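Local coordinates for fatty Acyl-Adenylate Ligase (Escherichia coli, PDB 3PBK), which belongs to the AMP-binding enzyme family of the ANL clan and holds 5'-O-[(S)-(dodecanoyloxy)(hydroxy)phosphoryl]adenosine in its ligand pocket, at residues V384-A389 against L453-R458; P391-E396 against G417-S422; V410-I415 against W439-D444. All blocks are in the same frame, centred on the assembly; numbering follows the deposited sequence.

Contact 1: residues V384-A389 against L453-R458. With 1ZZ (5'-O-[(S)-(dodecanoyloxy)(hydroxy)phosphoryl]adenosine), chain C.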
loop_
_atom_site.group_PDB
_atom_site.type_symbol
_atom_site.label_atom_id
_atom_site.label_comp_id
_atom_site.label_asym_id
_atom_site.label_seq_id
_atom_site.Cartn_x
_atom_site.Cartn_y
_atom_site.Cartn_z
ATOM N N VAL A 384 -10.922 3.393 13.622
ATOM C CA VAL A 384 -10.271 4.681 13.441
ATOM C C VAL A 384 -10.963 5.535 12.379
ATOM O O VAL A 384 -11.326 5.051 11.314
ATOM C CB VAL A 384 -8.776 4.506 13.121
ATOM C CG1 VAL A 384 -8.120 5.832 12.830
ATOM C CG2 VAL A 384 -8.082 3.827 14.275
ATOM N N ASN A 385 -11.169 6.806 12.697
ATOM C CA ASN A 385 -11.732 7.772 11.762
ATOM C C ASN A 385 -10.771 7.997 10.596
ATOM O O ASN A 385 -9.644 8.448 10.787
ATOM C CB ASN A 385 -12.012 9.087 12.497
ATOM C CG ASN A 385 -12.796 10.082 11.662
ATOM O OD1 ASN A 385 -12.494 10.316 10.489
ATOM N ND2 ASN A 385 -13.802 10.697 12.276
ATOM N N CYS A 386 -11.227 7.682 9.389
ATOM C CA CYS A 386 -10.385 7.765 8.199
ATOM C C CYS A 386 -10.755 8.936 7.302
ATOM O O CYS A 386 -10.335 8.991 6.155
ATOM C CB CYS A 386 -10.442 6.463 7.403
ATOM S SG CYS A 386 -9.563 5.079 8.186
ATOM N N GLY A 387 -11.543 9.871 7.817
ATOM C CA GLY A 387 -11.789 11.102 7.092
ATOM C C GLY A 387 -13.096 11.122 6.335
ATOM O O GLY A 387 -13.863 10.162 6.391
ATOM N N LYS A 388 -13.357 12.230 5.643
ATOM C CA LYS A 388 -14.539 12.341 4.791
ATOM C C LYS A 388 -14.127 12.309 3.327
ATOM O O LYS A 388 -12.942 12.437 3.009
ATOM C CB LYS A 388 -15.294 13.638 5.056
ATOM C CG LYS A 388 -15.735 13.837 6.482
ATOM C CD LYS A 388 -16.732 14.980 6.553
ATOM C CE LYS A 388 -17.002 15.404 7.976
ATOM N NZ LYS A 388 -18.184 16.306 8.009
ATOM N N ALA A 389 -15.100 12.165 2.431
ATOM C CA ALA A 389 -14.791 12.149 1.010
ATOM C C ALA A 389 -14.028 13.404 0.605
ATOM O O ALA A 389 -14.224 14.483 1.173
ATOM C CB ALA A 389 -16.053 12.003 0.191
ATOM N N LEU A 453 -15.575 8.287 7.311
ATOM C CA LEU A 453 -15.543 6.874 6.968
ATOM C C LEU A 453 -14.841 6.055 8.046
ATOM O O LEU A 453 -13.765 6.416 8.511
ATOM C CB LEU A 453 -14.825 6.684 5.631
ATOM C CG LEU A 453 -14.697 5.272 5.055
ATOM C CD1 LEU A 453 -16.064 4.659 4.802
ATOM C CD2 LEU A 453 -13.887 5.309 3.779
ATOM N N TYR A 454 -15.450 4.947 8.439
ATOM C CA TYR A 454 -14.794 4.025 9.348
ATOM C C TYR A 454 -14.542 2.687 8.667
ATOM O O TYR A 454 -15.471 1.937 8.393
ATOM C CB TYR A 454 -15.616 3.876 10.631
ATOM C CG TYR A 454 -15.532 5.117 11.483
ATOM C CD1 TYR A 454 -16.513 6.093 11.415
ATOM C CD2 TYR A 454 -14.438 5.346 12.310
ATOM C CE1 TYR A 454 -16.428 7.254 12.172
ATOM C CE2 TYR A 454 -14.345 6.503 13.066
ATOM C CZ TYR A 454 -15.344 7.447 12.992
ATOM O OH TYR A 454 -15.280 8.593 13.739
ATOM N N VAL A 455 -13.283 2.394 8.371
ATOM C CA VAL A 455 -12.971 1.180 7.632
ATOM C C VAL A 455 -12.789 0.031 8.601
ATOM O O VAL A 455 -11.918 0.085 9.466
ATOM C CB VAL A 455 -11.677 1.321 6.787
ATOM C CG1 VAL A 455 -11.558 0.160 5.823
ATOM C CG2 VAL A 455 -11.656 2.646 6.021
ATOM N N THR A 456 -13.593 -1.018 8.458
ATOM C CA THR A 456 -13.539 -2.114 9.426
ATOM C C THR A 456 -12.737 -3.332 8.970
ATOM O O THR A 456 -12.233 -4.082 9.807
ATOM C CB THR A 456 -14.929 -2.584 9.798
ATOM O OG1 THR A 456 -15.509 -3.228 8.666
ATOM C CG2 THR A 456 -15.794 -1.408 10.200
ATOM N N GLY A 457 -12.632 -3.529 7.654
ATOM C CA GLY A 457 -11.904 -4.648 7.074
ATOM C C GLY A 457 -12.347 -5.001 5.655
ATOM O O GLY A 457 -13.189 -4.319 5.071
ATOM N N ARG A 458 -11.775 -6.069 5.096
ATOM C CA ARG A 458 -12.135 -6.545 3.761
ATOM C C ARG A 458 -13.265 -7.566 3.836
ATOM O O ARG A 458 -13.289 -8.413 4.741
ATOM C CB ARG A 458 -10.929 -7.192 3.079
ATOM C CG ARG A 458 -9.793 -6.248 2.747
ATOM C CD ARG A 458 -8.714 -6.946 1.927
ATOM N NE ARG A 458 -9.302 -7.706 0.820
ATOM C CZ ARG A 458 -8.629 -8.169 -0.239
ATOM N NH1 ARG A 458 -7.321 -7.944 -0.353
ATOM N NH2 ARG A 458 -9.269 -8.851 -1.190
HETATM P P 1ZZ C . -3.481 -0.834 -1.996
HETATM C C1 1ZZ C . 2.545 12.538 0.377
HETATM N N1 1ZZ C . -6.838 -0.533 3.294
HETATM O O1 1ZZ C . -2.569 0.975 0.657
HETATM C C2 1ZZ C . 1.250 11.810 0.137
HETATM N N2 1ZZ C . -6.246 1.496 3.963
HETATM O O2 1ZZ C . -3.054 0.713 -1.611
HETATM C C3 1ZZ C . 1.109 10.397 0.697
HETATM N N3 1ZZ C . -8.184 -1.082 5.395
HETATM O O3 1ZZ C . -4.376 -1.047 -3.293
HETATM C C4 1ZZ C . -0.304 9.798 0.580
HETATM N N4 1ZZ C . -8.211 0.612 6.979
HETATM O O4 1ZZ C . -2.369 -1.620 -2.175
HETATM C C5 1ZZ C . -0.763 8.610 1.433
HETATM N N5 1ZZ C . -7.035 2.699 6.535
HETATM O O5 1ZZ C . -4.345 -1.407 -0.782
HETATM C C6 1ZZ C . -1.856 7.820 0.761
HETATM O O6 1ZZ C . -6.034 -1.543 1.431
HETATM C C7 1ZZ C . -2.953 7.170 1.564
HETATM O O7 1ZZ C . -9.185 -3.028 2.025
HETATM C C8 1ZZ C . -3.563 5.906 1.002
HETATM O O8 1ZZ C . -9.126 -1.468 -0.369
HETATM C C9 1ZZ C . -3.593 4.629 1.854
HETATM C C10 1ZZ C . -3.157 3.308 1.271
HETATM C C11 1ZZ C . -3.352 2.834 -0.103
HETATM C C12 1ZZ C . -3.120 1.411 -0.301
HETATM C C13 1ZZ C . -5.734 -1.428 -0.992
HETATM C C14 1ZZ C . -6.617 -1.911 0.165
HETATM C C15 1ZZ C . -8.034 -1.394 0.476
HETATM C C16 1ZZ C . -8.252 -2.003 1.797
HETATM C C17 1ZZ C . -6.950 -1.765 2.481
HETATM C C18 1ZZ C . -6.160 0.562 2.953
HETATM C C19 1ZZ C . -7.037 0.925 4.962
HETATM C C20 1ZZ C . -7.392 -0.281 4.592
HETATM C C21 1ZZ C . -8.567 -0.586 6.599
HETATM C C22 1ZZ C . -7.413 1.402 6.138
#
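Asn385 sets its amide against the hydroxyl end of the Tyr454 ring, where an Asx turn in 384-389, just ahead of the last strand of the mixed sheet, meets strand 453-458 of the antiparallel sheet. Amide and ring planes lie 66° apart, and Asn385 ND2 is 3.0 Å from Tyr454 OH. With CG anti to the backbone N of Asn385 (chi1 -171°), the other end of the amide turns back on its own chain: Asn385 OD1 accepts from Gly387 N at 2.9 Å, in the carbonyl plane. That bond defines the Asx turn and fixes the rotation of the amide. Val384 O and Asn385 CA approach the Tyr454 ring obliquely, with Tyr454 CD2 3.3 Å from Val384 O; the ring of Tyr447 meets it with the planes about 15° apart.

The backbone of the turn grips Leu453 twice. Cys386 N donates to Leu453 O at 3.0 Å, and Leu453 N donates to Gly387 O at 2.7 Å, both bonds nearly straight at the hydrogen.

The side chains of Cys386, Leu453 and Val455 all touch Tyr336 of strand 332-337, and two of them reach the ligand pocket. Cys386 SG packs on Val455 CG2 at 3.9 Å and lies 3.8 Å from N5 of the bound 1ZZ, while Val455 CG1 approaches the adenine atom C21 at 3.2 Å.

Contact 2: residues P391-E396 against G417-S422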
loop_
_atom_site.group_PDB
_atom_site.type_symbol
_atom_site.label_atom_id
_atom_site.label_comp_id
_atom_site.label_asym_id
_atom_site.label_seq_id
_atom_site.Cartn_x
_atom_site.Cartn_y
_atom_site.Cartn_z
ATOM N N PRO A 391 -12.967 16.495 -2.041
ATOM C CA PRO A 391 -13.695 17.314 -3.011
ATOM C C PRO A 391 -13.849 16.609 -4.356
ATOM O O PRO A 391 -12.881 16.097 -4.924
ATOM C CB PRO A 391 -12.804 18.548 -3.147
ATOM C CG PRO A 391 -12.196 18.698 -1.817
ATOM C CD PRO A 391 -11.966 17.291 -1.304
ATOM N N GLU A 392 -15.088 16.585 -4.833
ATOM C CA GLU A 392 -15.447 16.016 -6.126
ATOM C C GLU A 392 -15.484 14.489 -6.158
ATOM O O GLU A 392 -15.824 13.910 -7.188
ATOM C CB GLU A 392 -14.562 16.574 -7.241
ATOM C CG GLU A 392 -14.709 18.086 -7.429
ATOM C CD GLU A 392 -13.912 18.630 -8.616
ATOM O OE1 GLU A 392 -13.504 17.818 -9.484
ATOM O OE2 GLU A 392 -13.705 19.870 -8.687
ATOM N N HIS A 393 -15.157 13.839 -5.039
ATOM C CA HIS A 393 -15.225 12.376 -4.957
ATOM C C HIS A 393 -16.319 11.959 -4.015
ATOM O O HIS A 393 -16.575 12.641 -3.040
ATOM C CB HIS A 393 -13.909 11.805 -4.467
ATOM C CG HIS A 393 -12.739 12.283 -5.249
ATOM N ND1 HIS A 393 -12.143 11.525 -6.228
ATOM C CD2 HIS A 393 -12.079 13.462 -5.230
ATOM C CE1 HIS A 393 -11.151 12.207 -6.769
ATOM N NE2 HIS A 393 -11.090 13.389 -6.181
ATOM N N GLY A 394 -16.957 10.833 -4.295
ATOM C CA GLY A 394 -18.014 10.340 -3.434
ATOM C C GLY A 394 -17.628 9.079 -2.690
ATOM O O GLY A 394 -16.850 8.259 -3.196
ATOM N N ILE A 395 -18.150 8.931 -1.474
ATOM C CA ILE A 395 -18.009 7.684 -0.723
ATOM C C ILE A 395 -19.379 7.295 -0.214
ATOM O O ILE A 395 -20.043 8.082 0.439
ATOM C CB ILE A 395 -17.062 7.813 0.489
ATOM C CG1 ILE A 395 -15.615 8.028 0.047
ATOM C CG2 ILE A 395 -17.146 6.567 1.359
ATOM C CD1 ILE A 395 -14.679 8.303 1.203
ATOM N N GLU A 396 -19.809 6.084 -0.513
ATOM C CA GLU A 396 -21.154 5.677 -0.165
ATOM C C GLU A 396 -21.147 4.246 0.367
ATOM O O GLU A 396 -20.428 3.396 -0.142
ATOM C CB GLU A 396 -22.055 5.808 -1.393
ATOM C CG GLU A 396 -23.503 5.381 -1.196
ATOM C CD GLU A 396 -24.409 5.908 -2.303
ATOM O OE1 GLU A 396 -24.544 7.143 -2.434
ATOM O OE2 GLU A 396 -24.981 5.090 -3.054
ATOM N N GLY A 417 -15.602 9.387 -8.644
ATOM C CA GLY A 417 -14.919 10.650 -8.860
ATOM C C GLY A 417 -13.708 10.478 -9.749
ATOM O O GLY A 417 -13.367 9.368 -10.132
ATOM N N PRO A 418 -13.030 11.583 -10.056
ATOM C CA PRO A 418 -11.978 11.687 -11.077
ATOM C C PRO A 418 -10.824 10.707 -10.888
ATOM O O PRO A 418 -10.244 10.255 -11.881
ATOM C CB PRO A 418 -11.458 13.106 -10.891
ATOM C CG PRO A 418 -12.546 13.817 -10.201
ATOM C CD PRO A 418 -13.168 12.825 -9.291
ATOM N N SER A 419 -10.486 10.402 -9.639
ATOM C CA SER A 419 -9.380 9.504 -9.341
ATOM C C SER A 419 -9.666 8.066 -9.747
ATOM O O SER A 419 -8.749 7.304 -10.009
ATOM C CB SER A 419 -9.049 9.558 -7.854
ATOM O OG SER A 419 -8.605 10.852 -7.491
ATOM N N LEU A 420 -10.940 7.697 -9.798
ATOM C CA LEU A 420 -11.327 6.324 -10.100
ATOM C C LEU A 420 -10.612 5.806 -11.340
ATOM O O LEU A 420 -10.458 6.534 -12.326
ATOM C CB LEU A 420 -12.830 6.245 -10.326
ATOM C CG LEU A 420 -13.555 5.014 -9.795
ATOM C CD1 LEU A 420 -14.755 4.712 -10.665
ATOM C CD2 LEU A 420 -12.628 3.833 -9.760
HETATM N N MSE A 421 -10.195 4.542 -11.296
HETATM C CA MSE A 421 -9.508 3.915 -12.411
HETATM C C MSE A 421 -10.437 3.789 -13.600
HETATM O O MSE A 421 -11.598 4.199 -13.545
HETATM C CB MSE A 421 -9.040 2.530 -12.020
HETATM C CG MSE A 421 -10.179 1.569 -11.789
HETATM SE SE MSE A 421 -9.577 -0.276 -11.541
HETATM C CE MSE A 421 -11.324 -1.113 -11.270
ATOM N N SER A 422 -9.924 3.214 -14.681
ATOM C CA SER A 422 -10.723 3.021 -15.878
ATOM C C SER A 422 -11.256 1.605 -15.887
ATOM O O SER A 422 -12.268 1.304 -16.528
ATOM C CB SER A 422 -9.882 3.290 -17.117
ATOM O OG SER A 422 -9.325 4.598 -17.074
#
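The imidazole of His393 carries Pro418 on one of its faces. Pro418 CD stands 3.2 Å above the ring plane, offset toward the rim, and its line to the centroid is 27° from the ring normal, which meets the geometry of a CH-pi contact. The offset puts Pro418 CD nearest to His393 CE1, on the side of the ring that reaches into 417-422. Ser419 OG comes to the same carbon obliquely, 3.0 Å from His393 CE1, but the polar partner of this hydroxyl is Asn203 OD1, to which it is hydrogen-bonded. The carboxylate of Glu392, the other flat group, stays at the margin: Glu392 OE1 is 4.2 Å from Pro418 CG, and the two side chains cross at about a right angle.

With His393 CG anti to the carbonyl carbon and beside the backbone N (chi1 -52°), the end of the ring comes nearer to 417-422. The backbones also come close, Glu392 O lying 3.8 Å from Gly417 CA. The same Gly417 CA meets a side chain as well, at 3.9 Å from His393 ND1. Pro418 and Ser419 are the two central residues of a type I beta turn that runs from Gly417 to Leu420 and is closed by Leu420 N donating to Gly417 O at 3.0 Å. The turn therefore presents the proline and the serine side chain to the histidine together.

This is surface packing between the lead-in to strand 394-398 and the loop that follows strand 411-416, two strands joined by a backbone bond between Gly394 and Ser416. Helix 197-211 lies beside the turn, with Ala202 touching both Pro418 and Ser419, while the side chain of Leu420 touches Ile434 of helix 428-437.

Contact 3: residues V410-I415 against W439-D444. With 1ZZ (5'-O-[(S)-(dodecanoyloxy)(hydroxy)phosphoryl]adenosine), chain C.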
loop_
_atom_site.group_PDB
_atom_site.type_symbol
_atom_site.label_atom_id
_atom_site.label_comp_id
_atom_site.label_asym_id
_atom_site.label_seq_id
_atom_site.Cartn_x
_atom_site.Cartn_y
_atom_site.Cartn_z
ATOM N N VAL A 410 -23.085 -1.077 8.544
ATOM C CA VAL A 410 -21.884 -1.555 7.876
ATOM C C VAL A 410 -22.251 -2.165 6.535
ATOM O O VAL A 410 -23.253 -2.868 6.442
ATOM C CB VAL A 410 -21.154 -2.592 8.722
ATOM C CG1 VAL A 410 -19.938 -3.126 7.984
ATOM C CG2 VAL A 410 -20.752 -1.983 10.059
ATOM N N GLY A 411 -21.451 -1.873 5.504
ATOM C CA GLY A 411 -21.643 -2.414 4.166
ATOM C C GLY A 411 -20.434 -2.181 3.271
ATOM O O GLY A 411 -19.369 -1.785 3.763
ATOM N N HIS A 412 -20.602 -2.425 1.964
ATOM C CA HIS A 412 -19.540 -2.254 0.951
ATOM C C HIS A 412 -19.203 -0.786 0.720
ATOM O O HIS A 412 -20.063 -0.008 0.323
ATOM C CB HIS A 412 -19.981 -2.821 -0.400
ATOM C CG HIS A 412 -20.332 -4.278 -0.377
ATOM N ND1 HIS A 412 -20.675 -4.949 0.776
ATOM C CD2 HIS A 412 -20.435 -5.183 -1.381
ATOM C CE1 HIS A 412 -20.949 -6.210 0.488
ATOM N NE2 HIS A 412 -20.815 -6.377 -0.815
ATOM N N ILE A 413 -17.951 -0.408 0.950
ATOM C CA ILE A 413 -17.500 0.951 0.682
ATOM C C ILE A 413 -17.376 1.206 -0.824
ATOM O O ILE A 413 -16.574 0.575 -1.497
ATOM C CB ILE A 413 -16.136 1.181 1.319
ATOM C CG1 ILE A 413 -16.216 0.989 2.825
ATOM C CG2 ILE A 413 -15.641 2.557 1.003
ATOM C CD1 ILE A 413 -14.854 1.014 3.503
ATOM N N CYS A 414 -18.167 2.128 -1.355
ATOM C CA CYS A 414 -18.132 2.426 -2.782
ATOM C C CYS A 414 -17.624 3.833 -3.043
ATOM O O CYS A 414 -18.009 4.784 -2.363
ATOM C CB CYS A 414 -19.512 2.261 -3.410
ATOM S SG CYS A 414 -20.191 0.602 -3.286
ATOM N N ILE A 415 -16.761 3.961 -4.046
ATOM C CA ILE A 415 -16.110 5.225 -4.349
ATOM C C ILE A 415 -16.441 5.689 -5.760
ATOM O O ILE A 415 -16.890 4.896 -6.584
ATOM C CB ILE A 415 -14.585 5.112 -4.197
ATOM C CG1 ILE A 415 -14.044 3.941 -5.020
ATOM C CG2 ILE A 415 -14.214 4.937 -2.741
ATOM C CD1 ILE A 415 -12.526 3.851 -5.037
ATOM N N TRP A 439 -19.345 4.220 -10.426
ATOM C CA TRP A 439 -19.060 3.724 -9.083
ATOM C C TRP A 439 -18.224 2.464 -9.099
ATOM O O TRP A 439 -18.295 1.658 -10.028
ATOM C CB TRP A 439 -20.351 3.398 -8.329
ATOM C CG TRP A 439 -21.087 4.580 -7.886
ATOM C CD1 TRP A 439 -22.183 5.109 -8.470
ATOM C CD2 TRP A 439 -20.784 5.413 -6.756
ATOM N NE1 TRP A 439 -22.591 6.225 -7.785
ATOM C CE2 TRP A 439 -21.753 6.433 -6.724
ATOM C CE3 TRP A 439 -19.794 5.394 -5.773
ATOM C CZ2 TRP A 439 -21.766 7.425 -5.744
ATOM C CZ3 TRP A 439 -19.808 6.388 -4.806
ATOM C CH2 TRP A 439 -20.790 7.388 -4.801
ATOM N N LEU A 440 -17.455 2.280 -8.037
ATOM C CA LEU A 440 -16.711 1.055 -7.856
ATOM C C LEU A 440 -16.946 0.562 -6.450
ATOM O O LEU A 440 -16.918 1.346 -5.502
ATOM C CB LEU A 440 -15.219 1.294 -8.043
ATOM C CG LEU A 440 -14.410 0.068 -7.649
ATOM C CD1 LEU A 440 -14.035 -0.716 -8.876
ATOM C CD2 LEU A 440 -13.177 0.476 -6.904
ATOM N N ASP A 441 -17.190 -0.738 -6.321
ATOM C CA ASP A 441 -17.242 -1.391 -5.023
ATOM C C ASP A 441 -15.838 -1.833 -4.612
ATOM O O ASP A 441 -15.256 -2.707 -5.236
ATOM C CB ASP A 441 -18.165 -2.595 -5.104
ATOM C CG ASP A 441 -18.215 -3.370 -3.817
ATOM O OD1 ASP A 441 -17.327 -3.140 -2.968
ATOM O OD2 ASP A 441 -19.142 -4.201 -3.650
ATOM N N THR A 442 -15.293 -1.236 -3.560
ATOM C CA THR A 442 -13.905 -1.489 -3.177
ATOM C C THR A 442 -13.694 -2.859 -2.539
ATOM O O THR A 442 -12.573 -3.318 -2.418
ATOM C CB THR A 442 -13.422 -0.458 -2.168
ATOM O OG1 THR A 442 -14.184 -0.604 -0.967
ATOM C CG2 THR A 442 -13.606 0.950 -2.698
ATOM N N GLY A 443 -14.766 -3.508 -2.111
ATOM C CA GLY A 443 -14.634 -4.782 -1.442
ATOM C C GLY A 443 -14.195 -4.615 -0.002
ATOM O O GLY A 443 -13.729 -5.563 0.633
ATOM N N ASP A 444 -14.341 -3.400 0.517
ATOM C CA ASP A 444 -14.075 -3.129 1.926
ATOM C C ASP A 444 -15.364 -2.860 2.702
ATOM O O ASP A 444 -16.326 -2.285 2.173
ATOM C CB ASP A 444 -13.139 -1.932 2.090
ATOM C CG ASP A 444 -11.777 -2.167 1.488
ATOM O OD1 ASP A 444 -11.376 -3.338 1.353
ATOM O OD2 ASP A 444 -11.103 -1.171 1.155
HETATM P P 1ZZ C . -3.481 -0.834 -1.996
HETATM C C1 1ZZ C . 2.545 12.538 0.377
HETATM N N1 1ZZ C . -6.838 -0.533 3.294
HETATM O O1 1ZZ C . -2.569 0.975 0.657
HETATM C C2 1ZZ C . 1.250 11.810 0.137
HETATM N N2 1ZZ C . -6.246 1.496 3.963
HETATM O O2 1ZZ C . -3.054 0.713 -1.611
HETATM C C3 1ZZ C . 1.109 10.397 0.697
HETATM N N3 1ZZ C . -8.184 -1.082 5.395
HETATM O O3 1ZZ C . -4.376 -1.047 -3.293
HETATM C C4 1ZZ C . -0.304 9.798 0.580
HETATM N N4 1ZZ C . -8.211 0.612 6.979
HETATM O O4 1ZZ C . -2.369 -1.620 -2.175
HETATM C C5 1ZZ C . -0.763 8.610 1.433
HETATM N N5 1ZZ C . -7.035 2.699 6.535
HETATM O O5 1ZZ C . -4.345 -1.407 -0.782
HETATM C C6 1ZZ C . -1.856 7.820 0.761
HETATM O O6 1ZZ C . -6.034 -1.543 1.431
HETATM C C7 1ZZ C . -2.953 7.170 1.564
HETATM O O7 1ZZ C . -9.185 -3.028 2.025
HETATM C C8 1ZZ C . -3.563 5.906 1.002
HETATM O O8 1ZZ C . -9.126 -1.468 -0.369
HETATM C C9 1ZZ C . -3.593 4.629 1.854
HETATM C C10 1ZZ C . -3.157 3.308 1.271
HETATM C C11 1ZZ C . -3.352 2.834 -0.103
HETATM C C12 1ZZ C . -3.120 1.411 -0.301
HETATM C C13 1ZZ C . -5.734 -1.428 -0.992
HETATM C C14 1ZZ C . -6.617 -1.911 0.165
HETATM C C15 1ZZ C . -8.034 -1.394 0.476
HETATM C C16 1ZZ C . -8.252 -2.003 1.797
HETATM C C17 1ZZ C . -6.950 -1.765 2.481
HETATM C C18 1ZZ C . -6.160 0.562 2.953
HETATM C C19 1ZZ C . -7.037 0.925 4.962
HETATM C C20 1ZZ C . -7.392 -0.281 4.592
HETATM C C21 1ZZ C . -8.567 -0.586 6.599
HETATM C C22 1ZZ C . -7.413 1.402 6.138
#
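Thr442 grips Ile413 O with two donors, Thr442 N at 3.0 Å and Thr442 OG1 at 2.7 Å. The hydroxyl sits between the backbone N and the carbonyl carbon (chi1 64°), and it also accepts from Asp444 N in an ST turn. Strands 411-415 and 440-442 pair antiparallel, their short axes 132° apart: Ile415 and Leu440 form a hydrogen-bonded pair, each N donating to the other's O, and Cys414 and Asp441 a non-hydrogen-bonded pair. Beyond the corner at Gly443, Ile413 N donates to Asp444 O at 2.8 Å. Asp441 OD1 accepts from Gly443 N, an Asx turn that helps shape this corner.

On one sheet face Ile415 and Leu440 lie side by side, Ile415 CD1 to Leu440 CD2 3.9 Å; Cys414, on the face it shares with Asp441, sets CB 3.9 Å from Trp439 CE3.

Polar ligand contacts fall to Asp444, whose OD2 accepts from O8 of 1ZZ at 2.5 Å and is also hydrogen-bonded to Tyr336 OH. The bond from O7 to Asp444 OD1 is modelled too short to be certain.

Strand 411-416 is the sheet's branch point: strand 394-398 pairs with it too, and beyond the corner strand 444-449 does likewise.

Overall arrangement
Contact 1 closes the longest chain loop, and contacts 2 and 3 are nested inside it with their segments alternating: 391-396, 410-415, 417-422, 439-444. All three reach one antiparallel sheet, which contact 1 joins to strand 388-389, outermost in the mixed nine-strand sheet. Strands 394-398 and 411-416 are neighbours, joined where Cys414 N meets Glu396 O, and 411-416 leads through 444-449 to 452-458. The centres of contacts 1 and 3 are about 11 Å apart, those of 2 and 3 about 12 Å, and those of 1 and 2 about 16 Å. Ile395 packs against Ala389 and Leu453, linking contacts 1 and 2. Contacts 1 and 3 both touch 1ZZ, so this sheet probably contributes part of one side of the ligand pocket.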